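Local structure of COG0546: Predicted phosphatases (Streptococcus pneumoniae, 2AH5) at residues L178-G183 / L203-Y208. The protein is of unknown function but probably acts as a phosphatase, being a hydrolase of the haloacid dehalogenase-like family. Sequence-based numbering, arbitrary orientation.
Sequences LAITWG and LEVLAY
In the Rossmann-like core of this haloacid dehalogenase-like protein, the short C-terminal helix 204-208 lies over one face of the parallel sheet, nearly antiparallel to strand 178-180 (172° between the axes, closest approach 10.6 Å), and also meets the loop that follows the strand. Val205 meets Leu178 and Trp182, one methyl to each. CG1 touches CD1 of Leu178 at 4.0 Å, while CG2 turns to the indole and lies at its edge, near the ring plane, 4.0 Å from CH2 of Trp182. A beta-branched residue suits this place because its two methyls, CG1 anti to the backbone N (chi1 171°) and CG2 anti to the carbonyl carbon, diverge from a single CB. The second methyl also comes loosely up to Ile180, CG2 to CG2 at 4.4 Å. Leu178 has the reach for two partners: the same CD1 approaches the Tyr208 ring obliquely, 4.4 Å from its CD2. Val205 and Tyr208, one helical turn apart, thus share a single leucine methyl. No hydrogen bond links the two segments, and the side chains meet through apolar contact alone.

Within its own segment the Trp182 indole is backed by Ile180, whose CD1 sits 3.4 Å above the plane, over the ring centre. Its NE1 donates to the carbonyl oxygen of Thr14, which satisfies the indole's polar atom and helps set the ring's orientation, and Phe86 meets it edge-to-face. The Tyr208 hydroxyl is hydrogen-bonded to Gln176 OE1, so the phenol gives its ring to the apolar layer and keeps a polar partner at its end. Strand 176-180 runs between strands 157-161 and 197-199; Val205 rests on Ile160 and Ala199 of these neighbours, while Leu206 packs on helix 89-97.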
loop_
_atom_site.group_PDB
_atom_site.type_symbol
_atom_site.label_atom_id
_atom_site.label_comp_id
_atom_site.label_asym_id
_atom_site.label_seq_id
_atom_site.Cartn_x
_atom_site.Cartn_y
_atom_site.Cartn_z
ATOM N N LEU A 178 5.339 -11.570 1.037
ATOM C CA LEU A 178 4.727 -12.164 -0.134
ATOM C C LEU A 178 4.564 -11.070 -1.192
ATOM O O LEU A 178 3.757 -10.126 -1.017
ATOM C CB LEU A 178 3.370 -12.766 0.228
ATOM C CG LEU A 178 2.738 -13.736 -0.796
ATOM C CD1 LEU A 178 1.723 -14.616 -0.099
ATOM C CD2 LEU A 178 2.130 -13.047 -2.010
ATOM N N ALA A 179 5.346 -11.176 -2.267
ATOM C CA ALA A 179 5.345 -10.150 -3.319
ATOM C C ALA A 179 4.192 -10.374 -4.289
ATOM O O ALA A 179 3.947 -11.499 -4.712
ATOM C CB ALA A 179 6.686 -10.148 -4.108
ATOM N N ILE A 180 3.520 -9.293 -4.673
ATOM C CA ILE A 180 2.481 -9.387 -5.701
ATOM C C ILE A 180 2.829 -8.474 -6.862
ATOM O O ILE A 180 3.419 -7.402 -6.663
ATOM C CB ILE A 180 1.052 -9.134 -5.144
ATOM C CG1 ILE A 180 0.812 -7.640 -4.790
ATOM C CG2 ILE A 180 0.758 -10.159 -3.998
ATOM C CD1 ILE A 180 0.281 -6.788 -5.984
ATOM N N THR A 181 2.495 -8.907 -8.078
ATOM C CA THR A 181 2.988 -8.217 -9.269
ATOM C C THR A 181 1.877 -7.640 -10.148
ATOM O O THR A 181 2.162 -7.154 -11.252
ATOM C CB THR A 181 3.881 -9.152 -10.127
ATOM O OG1 THR A 181 3.083 -10.241 -10.595
ATOM C CG2 THR A 181 5.042 -9.722 -9.309
ATOM N N TRP A 182 0.625 -7.726 -9.681
ATOM C CA TRP A 182 -0.530 -7.141 -10.395
ATOM C C TRP A 182 -0.667 -5.644 -10.093
ATOM O O TRP A 182 -1.576 -4.972 -10.615
ATOM C CB TRP A 182 -1.841 -7.879 -10.060
ATOM C CG TRP A 182 -2.315 -7.730 -8.638
ATOM C CD1 TRP A 182 -2.871 -6.612 -8.063
ATOM C CD2 TRP A 182 -2.307 -8.742 -7.623
ATOM N NE1 TRP A 182 -3.201 -6.871 -6.748
ATOM C CE2 TRP A 182 -2.853 -8.163 -6.448
ATOM C CE3 TRP A 182 -1.876 -10.074 -7.585
ATOM C CZ2 TRP A 182 -2.970 -8.867 -5.245
ATOM C CZ3 TRP A 182 -1.995 -10.778 -6.382
ATOM C CH2 TRP A 182 -2.542 -10.179 -5.232
ATOM N N GLY A 183 0.222 -5.135 -9.244
ATOM C CA GLY A 183 0.105 -3.773 -8.712
ATOM C C GLY A 183 1.124 -2.797 -9.254
ATOM O O GLY A 183 1.503 -2.862 -10.434
ATOM N N LEU A 203 -5.696 -15.067 -6.683
ATOM C CA LEU A 203 -5.976 -16.436 -6.178
ATOM C C LEU A 203 -4.741 -17.337 -6.070
ATOM O O LEU A 203 -4.720 -18.339 -5.306
ATOM C CB LEU A 203 -7.162 -17.119 -6.898
ATOM C CG LEU A 203 -8.498 -16.357 -6.887
ATOM C CD1 LEU A 203 -9.620 -17.222 -7.493
ATOM C CD2 LEU A 203 -8.901 -15.866 -5.499
ATOM N N GLU A 204 -3.663 -16.925 -6.733
ATOM C CA GLU A 204 -2.384 -17.601 -6.562
ATOM C C GLU A 204 -1.857 -17.462 -5.078
ATOM O O GLU A 204 -1.144 -18.320 -4.559
ATOM C CB GLU A 204 -1.421 -16.993 -7.549
ATOM C CG GLU A 204 -0.176 -17.763 -7.753
ATOM C CD GLU A 204 0.711 -17.111 -8.799
ATOM O OE1 GLU A 204 0.318 -16.063 -9.388
ATOM O OE2 GLU A 204 1.803 -17.662 -8.998
ATOM N N VAL A 205 -2.277 -16.390 -4.410
ATOM C CA VAL A 205 -1.860 -16.115 -3.024
ATOM C C VAL A 205 -2.283 -17.258 -2.100
ATOM O O VAL A 205 -1.608 -17.603 -1.133
ATOM C CB VAL A 205 -2.459 -14.785 -2.513
ATOM C CG1 VAL A 205 -2.205 -14.624 -1.019
ATOM C CG2 VAL A 205 -1.846 -13.580 -3.254
ATOM N N LEU A 206 -3.426 -17.848 -2.419
ATOM C CA LEU A 206 -4.101 -18.784 -1.527
ATOM C C LEU A 206 -3.305 -20.054 -1.342
ATOM O O LEU A 206 -3.309 -20.630 -0.268
ATOM C CB LEU A 206 -5.472 -19.116 -2.095
ATOM C CG LEU A 206 -6.456 -17.972 -1.997
ATOM C CD1 LEU A 206 -7.695 -18.342 -2.812
ATOM C CD2 LEU A 206 -6.824 -17.703 -0.520
ATOM N N ALA A 207 -2.609 -20.466 -2.402
ATOM C CA ALA A 207 -1.810 -21.698 -2.415
ATOM C C ALA A 207 -0.707 -21.702 -1.362
ATOM O O ALA A 207 -0.342 -22.760 -0.840
ATOM C CB ALA A 207 -1.214 -21.924 -3.819
ATOM N N TYR A 208 -0.168 -20.520 -1.033
ATOM C CA TYR A 208 0.862 -20.447 -0.017
ATOM C C TYR A 208 0.359 -20.962 1.310
ATOM O O TYR A 208 1.101 -21.619 2.034
ATOM C CB TYR A 208 1.427 -19.028 0.158
ATOM C CG TYR A 208 2.654 -18.978 1.049
ATOM C CD1 TYR A 208 3.805 -19.705 0.724
ATOM C CD2 TYR A 208 2.662 -18.221 2.225
ATOM C CE1 TYR A 208 4.938 -19.658 1.527
ATOM C CE2 TYR A 208 3.793 -18.172 3.052
ATOM C CZ TYR A 208 4.925 -18.895 2.694
ATOM O OH TYR A 208 6.067 -18.865 3.471
#